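Local coordinates for gentamicin resistance protein (Enterococcus gallinarum, PDB 6CTZ) that probably phosphorylates the 2''-hydroxyl of aminoglycoside antibiotics such as kanamycin and gentamicin with a guanine nucleotide as phosphate donor, making its host resistant, at residues L141-K144 with I145-S149; S259-V262 with T263-Q266. The protein carries 2 engineered substitutions. One frame throughout, in Å; residues are numbered along the deposited sequence.

Contact 1 of 2, residues L141-K144 with I145-S149; sequences LKNK and ILLLS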
loop_
_atom_site.group_PDB
_atom_site.type_symbol
_atom_site.label_atom_id
_atom_site.label_comp_id
_atom_site.label_asym_id
_atom_site.label_seq_id
_atom_site.Cartn_x
_atom_site.Cartn_y
_atom_site.Cartn_z
ATOM N N LEU A 141 6.667 -13.620 4.966
ATOM C CA LEU A 141 5.357 -13.221 5.466
ATOM C C LEU A 141 4.882 -14.115 6.608
ATOM O O LEU A 141 4.212 -13.637 7.531
ATOM C CB LEU A 141 4.348 -13.185 4.318
ATOM C CG LEU A 141 2.986 -12.584 4.643
ATOM C CD1 LEU A 141 3.155 -11.246 5.347
ATOM C CD2 LEU A 141 2.170 -12.433 3.367
ATOM N N LYS A 142 5.223 -15.403 6.571
ATOM C CA LYS A 142 4.842 -16.290 7.665
ATOM C C LYS A 142 5.441 -15.816 8.984
ATOM O O LYS A 142 4.752 -15.772 10.010
ATOM C CB LYS A 142 5.295 -17.713 7.354
ATOM C CG LYS A 142 4.856 -18.729 8.392
ATOM C CD LYS A 142 5.429 -20.106 8.101
ATOM C CE LYS A 142 4.936 -21.134 9.111
ATOM N NZ LYS A 142 5.419 -22.512 8.797
ATOM N N ASN A 143 6.717 -15.431 8.968
ATOM C CA ASN A 143 7.366 -14.967 10.190
ATOM C C ASN A 143 6.811 -13.618 10.647
ATOM O O ASN A 143 6.703 -13.363 11.852
ATOM C CB ASN A 143 8.875 -14.890 9.971
ATOM C CG ASN A 143 9.601 -14.320 11.166
ATOM O OD1 ASN A 143 9.736 -14.980 12.198
ATOM N ND2 ASN A 143 10.073 -13.087 11.036
ATOM N N LYS A 144 6.455 -12.743 9.704
ATOM C CA LYS A 144 5.861 -11.460 10.073
ATOM C C LYS A 144 4.531 -11.659 10.794
ATOM O O LYS A 144 4.237 -10.975 11.781
ATOM C CB LYS A 144 5.673 -10.604 8.822
ATOM C CG LYS A 144 5.130 -9.204 9.078
ATOM C CD LYS A 144 5.125 -8.384 7.795
ATOM C CE LYS A 144 4.711 -6.943 8.055
ATOM N NZ LYS A 144 4.816 -6.099 6.828
ATOM N N ILE A 145 3.717 -12.602 10.318
ATOM C CA ILE A 145 2.427 -12.853 10.952
ATOM C C ILE A 145 2.609 -13.543 12.300
ATOM O O ILE A 145 1.838 -13.303 13.239
ATOM C CB ILE A 145 1.522 -13.621 9.972
ATOM C CG1 ILE A 145 1.150 -12.698 8.804
ATOM C CG2 ILE A 145 0.278 -14.183 10.678
ATOM C CD1 ILE A 145 0.613 -13.410 7.571
ATOM N N LEU A 146 3.640 -14.379 12.433
ATOM C CA LEU A 146 3.954 -14.957 13.736
ATOM C C LEU A 146 4.270 -13.866 14.754
ATOM O O LEU A 146 3.738 -13.870 15.871
ATOM C CB LEU A 146 5.123 -15.930 13.600
ATOM C CG LEU A 146 5.628 -16.563 14.895
ATOM C CD1 LEU A 146 4.537 -17.402 15.538
ATOM C CD2 LEU A 146 6.870 -17.399 14.629
ATOM N N LEU A 147 5.131 -12.916 14.379
ATOM C CA LEU A 147 5.445 -11.803 15.271
ATOM C C LEU A 147 4.199 -10.987 15.593
ATOM O O LEU A 147 4.018 -10.537 16.732
ATOM C CB LEU A 147 6.516 -10.918 14.640
ATOM C CG LEU A 147 7.887 -11.572 14.474
ATOM C CD1 LEU A 147 8.824 -10.658 13.706
ATOM C CD2 LEU A 147 8.463 -11.917 15.834
ATOM N N LEU A 148 3.331 -10.786 14.599
ATOM C CA LEU A 148 2.084 -10.070 14.840
ATOM C C LEU A 148 1.225 -10.789 15.870
ATOM O O LEU A 148 0.681 -10.157 16.777
ATOM C CB LEU A 148 1.317 -9.895 13.532
ATOM C CG LEU A 148 -0.002 -9.130 13.621
ATOM C CD1 LEU A 148 0.263 -7.683 13.988
ATOM C CD2 LEU A 148 -0.755 -9.210 12.305
ATOM N N SER A 149 1.106 -12.114 15.759
ATOM C CA SER A 149 0.260 -12.847 16.696
ATOM C C SER A 149 0.762 -12.718 18.129
ATOM O O SER A 149 -0.039 -12.718 19.069
ATOM C CB SER A 149 0.151 -14.315 16.285
ATOM O OG SER A 149 1.355 -15.009 16.551
#
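Ile145 N donates to Leu141 O at 3.0 Å, the first of four successive i to i+4 backbone bonds that make the opening turns of helix 141-155. The bonds from Leu146 to Lys142 and from Leu148 to Lys144 follow the same pattern, and that from Leu147 N to Asn143 O (3.0 Å) is the straightest of the set, with 168° at the hydrogen. One residue further on, Ser149 OG gives its proton to Leu146 O at 2.7 Å, a side-chain bond that folds the hydroxyl back onto the helix it belongs to. Ahead of the first turn, Asn140 OD1 receives the N-H of Asn143. In this kinase-like phosphotransferase the helix lies in the helical region, where it packs against both helix 162-176 and helix 251-276, and its inward face is apolar. There Leu141 and Ile145, one turn apart, cross at a slant, Leu141 CG resting 3.9 Å from Ile145 CD1. Ile145 CG1 stands beside its own backbone N (chi1 -68°), which brings that branch to 3.4 Å from Leu141 O and carries CD1 back over the preceding turn; the side chain goes on to meet Phe172, Tyr175 and Phe264. Leu148 touches Val267 and Leu271. The outer face is built differently: Asn143 ND2 lies 3.8 Å from Leu147 CD1, and Leu147 CG sits over Asn143 O at 3.4 Å, both side chains being exposed. Lys144 sends its extended chain toward the antibiotic cleft, its side chain coming within about 6 Å of kanamycin (nearest atoms).

Contact 2 of 2, residues S259-V262 with T263-Q266; sequences SLFV and TFDQ. With KAN (kanamycin a), chain E.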
loop_
_atom_site.group_PDB
_atom_site.type_symbol
_atom_site.label_atom_id
_atom_site.label_comp_id
_atom_site.label_asym_id
_atom_site.label_seq_id
_atom_site.Cartn_x
_atom_site.Cartn_y
_atom_site.Cartn_z
ATOM N N SER A 259 -8.548 -12.966 2.740
ATOM C CA SER A 259 -9.383 -12.506 3.840
ATOM C C SER A 259 -8.666 -12.658 5.174
ATOM O O SER A 259 -8.890 -11.861 6.093
ATOM C CB SER A 259 -10.721 -13.252 3.838
ATOM O OG SER A 259 -10.609 -14.535 4.434
ATOM N N LEU A 260 -7.808 -13.679 5.305
ATOM C CA LEU A 260 -6.975 -13.794 6.497
ATOM C C LEU A 260 -6.016 -12.608 6.597
ATOM O O LEU A 260 -5.873 -12.003 7.665
ATOM C CB LEU A 260 -6.228 -15.130 6.495
ATOM C CG LEU A 260 -7.134 -16.352 6.718
ATOM C CD1 LEU A 260 -6.447 -17.638 6.243
ATOM C CD2 LEU A 260 -7.571 -16.487 8.167
ATOM N N PHE A 261 -5.366 -12.242 5.481
ATOM C CA PHE A 261 -4.555 -11.026 5.470
ATOM C C PHE A 261 -5.376 -9.810 5.882
ATOM O O PHE A 261 -4.861 -8.913 6.554
ATOM C CB PHE A 261 -3.966 -10.774 4.076
ATOM C CG PHE A 261 -2.947 -11.790 3.622
ATOM C CD1 PHE A 261 -2.231 -12.551 4.527
ATOM C CD2 PHE A 261 -2.702 -11.964 2.268
ATOM C CE1 PHE A 261 -1.292 -13.475 4.086
ATOM C CE2 PHE A 261 -1.776 -12.875 1.825
ATOM C CZ PHE A 261 -1.066 -13.635 2.734
ATOM N N VAL A 262 -6.643 -9.735 5.455
ATOM C CA VAL A 262 -7.483 -8.602 5.846
ATOM C C VAL A 262 -7.684 -8.576 7.355
ATOM O O VAL A 262 -7.619 -7.512 7.980
ATOM C CB VAL A 262 -8.821 -8.597 5.079
ATOM C CG1 VAL A 262 -9.758 -7.540 5.644
ATOM C CG2 VAL A 262 -8.591 -8.338 3.602
ATOM N N THR A 263 -7.955 -9.741 7.964
ATOM C CA THR A 263 -8.039 -9.807 9.424
ATOM C C THR A 263 -6.760 -9.277 10.061
ATOM O O THR A 263 -6.803 -8.463 10.991
ATOM C CB THR A 263 -8.293 -11.245 9.890
ATOM O OG1 THR A 263 -9.518 -11.738 9.326
ATOM C CG2 THR A 263 -8.362 -11.311 11.436
ATOM N N PHE A 264 -5.608 -9.735 9.572
ATOM C CA PHE A 264 -4.350 -9.308 10.169
ATOM C C PHE A 264 -4.124 -7.817 9.962
ATOM O O PHE A 264 -3.556 -7.149 10.836
ATOM C CB PHE A 264 -3.192 -10.136 9.606
ATOM C CG PHE A 264 -3.398 -11.629 9.732
ATOM C CD1 PHE A 264 -4.165 -12.161 10.765
ATOM C CD2 PHE A 264 -2.841 -12.495 8.807
ATOM C CE1 PHE A 264 -4.365 -13.533 10.869
ATOM C CE2 PHE A 264 -3.046 -13.863 8.898
ATOM C CZ PHE A 264 -3.800 -14.381 9.936
ATOM N N ASP A 265 -4.591 -7.273 8.834
ATOM C CA ASP A 265 -4.519 -5.830 8.627
ATOM C C ASP A 265 -5.331 -5.073 9.674
ATOM O O ASP A 265 -4.888 -4.032 10.174
ATOM C CB ASP A 265 -4.988 -5.467 7.220
ATOM C CG ASP A 265 -4.929 -3.977 6.964
ATOM O OD1 ASP A 265 -3.821 -3.408 7.015
ATOM O OD2 ASP A 265 -5.989 -3.364 6.724
ATOM N N GLN A 266 -6.505 -5.576 10.037
ATOM C CA GLN A 266 -7.318 -4.931 11.044
ATOM C C GLN A 266 -6.588 -4.941 12.389
ATOM O O GLN A 266 -6.613 -3.974 13.073
ATOM C CB GLN A 266 -8.708 -5.528 11.123
ATOM C CG GLN A 266 -9.542 -5.455 9.872
ATOM C CD GLN A 266 -9.607 -4.082 9.232
ATOM O OE1 GLN A 266 -8.622 -3.483 8.974
ATOM N NE2 GLN A 266 -10.730 -3.629 8.963
HETATM C C1 KAN E . -7.404 1.070 7.500
HETATM C C2 KAN E . -8.323 0.035 8.149
HETATM C C3 KAN E . -9.704 0.128 7.534
HETATM C C4 KAN E . -10.210 1.543 7.765
HETATM C C5 KAN E . -9.265 2.572 7.151
HETATM C C6 KAN E . -9.714 3.999 7.451
HETATM C C7 KAN E . -4.134 1.141 3.331
HETATM C C8 KAN E . -3.805 1.615 4.743
HETATM C C9 KAN E . -4.823 1.050 5.739
HETATM C C10 KAN E . -6.257 1.415 5.354
HETATM C C11 KAN E . -6.548 0.990 3.912
HETATM C C12 KAN E . -5.537 1.587 2.940
HETATM C C13 KAN E . -1.758 1.828 6.036
HETATM C C14 KAN E . -0.278 1.887 5.692
HETATM C C15 KAN E . 0.253 0.455 5.569
HETATM C C16 KAN E . -0.027 -0.307 6.859
HETATM C C17 KAN E . -1.505 -0.231 7.189
HETATM C C18 KAN E . -1.758 -0.879 8.541
HETATM N N1 KAN E . -8.738 4.911 6.883
HETATM N N2 KAN E . -7.893 1.384 3.506
HETATM N N3 KAN E . -3.141 1.666 2.396
HETATM N N4 KAN E . 1.681 0.415 5.276
HETATM O O5 KAN E . -7.910 2.407 7.585
HETATM O O6 KAN E . -7.777 -1.269 7.931
HETATM O O7 KAN E . -10.597 -0.814 8.138
HETATM O O8 KAN E . -11.506 1.672 7.176
HETATM O O9 KAN E . -7.204 0.685 6.138
HETATM O O10 KAN E . -4.557 1.594 7.042
HETATM O O11 KAN E . -2.477 1.141 5.013
HETATM O O12 KAN E . -1.915 1.124 7.264
HETATM O O13 KAN E . -0.130 2.637 4.484
HETATM O O14 KAN E . 0.326 -1.696 6.744
HETATM O O15 KAN E . -3.156 -0.809 8.843
#
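Leu260 O presses on the face of the Phe264 ring, 3.2 Å above its plane and shifted toward the rim, while Phe264 N donates to Leu260 O at 3.0 Å. The ring reaches this place because CG lies beside its own backbone N (chi1 -54°), folding back over the previous turn of helix 251-276. Phe264 CD2 lies 4.3 Å from Phe261 CD1, at the edge of that ring, and Phe172 of helix 162-176 stacks on Phe264. This is the tight, buried side. Thr263 is buried as well, on another flank, its OG1 bonded to Asp292 OD2 and Arg171 NE. Looser are the partly exposed Val262, beside Val228 and Glu232, and Ser259, whose OG bonds Arg256 O and Arg171 NH2. The kanamycin face is buried but polar. Gln266, bent at chi2, donates from NE2 to the antibiotic's O7 (2.9 Å, 161°), and its OE1 lies 2.6 Å from O6. Asp265 OD2 is 3.0 Å from that same O6. Asp265 OD1, bonded to Tyr229 OH, takes a weak bond from kanamycin O15 at 3.2 Å. An amide and a carboxylate thus read hydroxyls on the two end sugars, and nearby Glu232 probably adds negative character.

How the contacts relate
Contact 1 comes first along the chain, at the start of helix 141-155, and contact 2 follows more than a hundred residues later in the middle of helix 251-276. Their centres are 12 Å apart, on the same side of the chain's centre, and their apolar faces meet directly: Leu141 CD2 packs 3.5 Å from Phe261 CZ, and Leu148 CD2 lies 3.8 Å from Phe264 CB. Ile145 touches both phenylalanine rings. Helix 162-176 borders the two segments through Phe172, so three helices of the helical region share one core. Contact 1 thus backs the helix of which another flank, in contact 2, faces kanamycin.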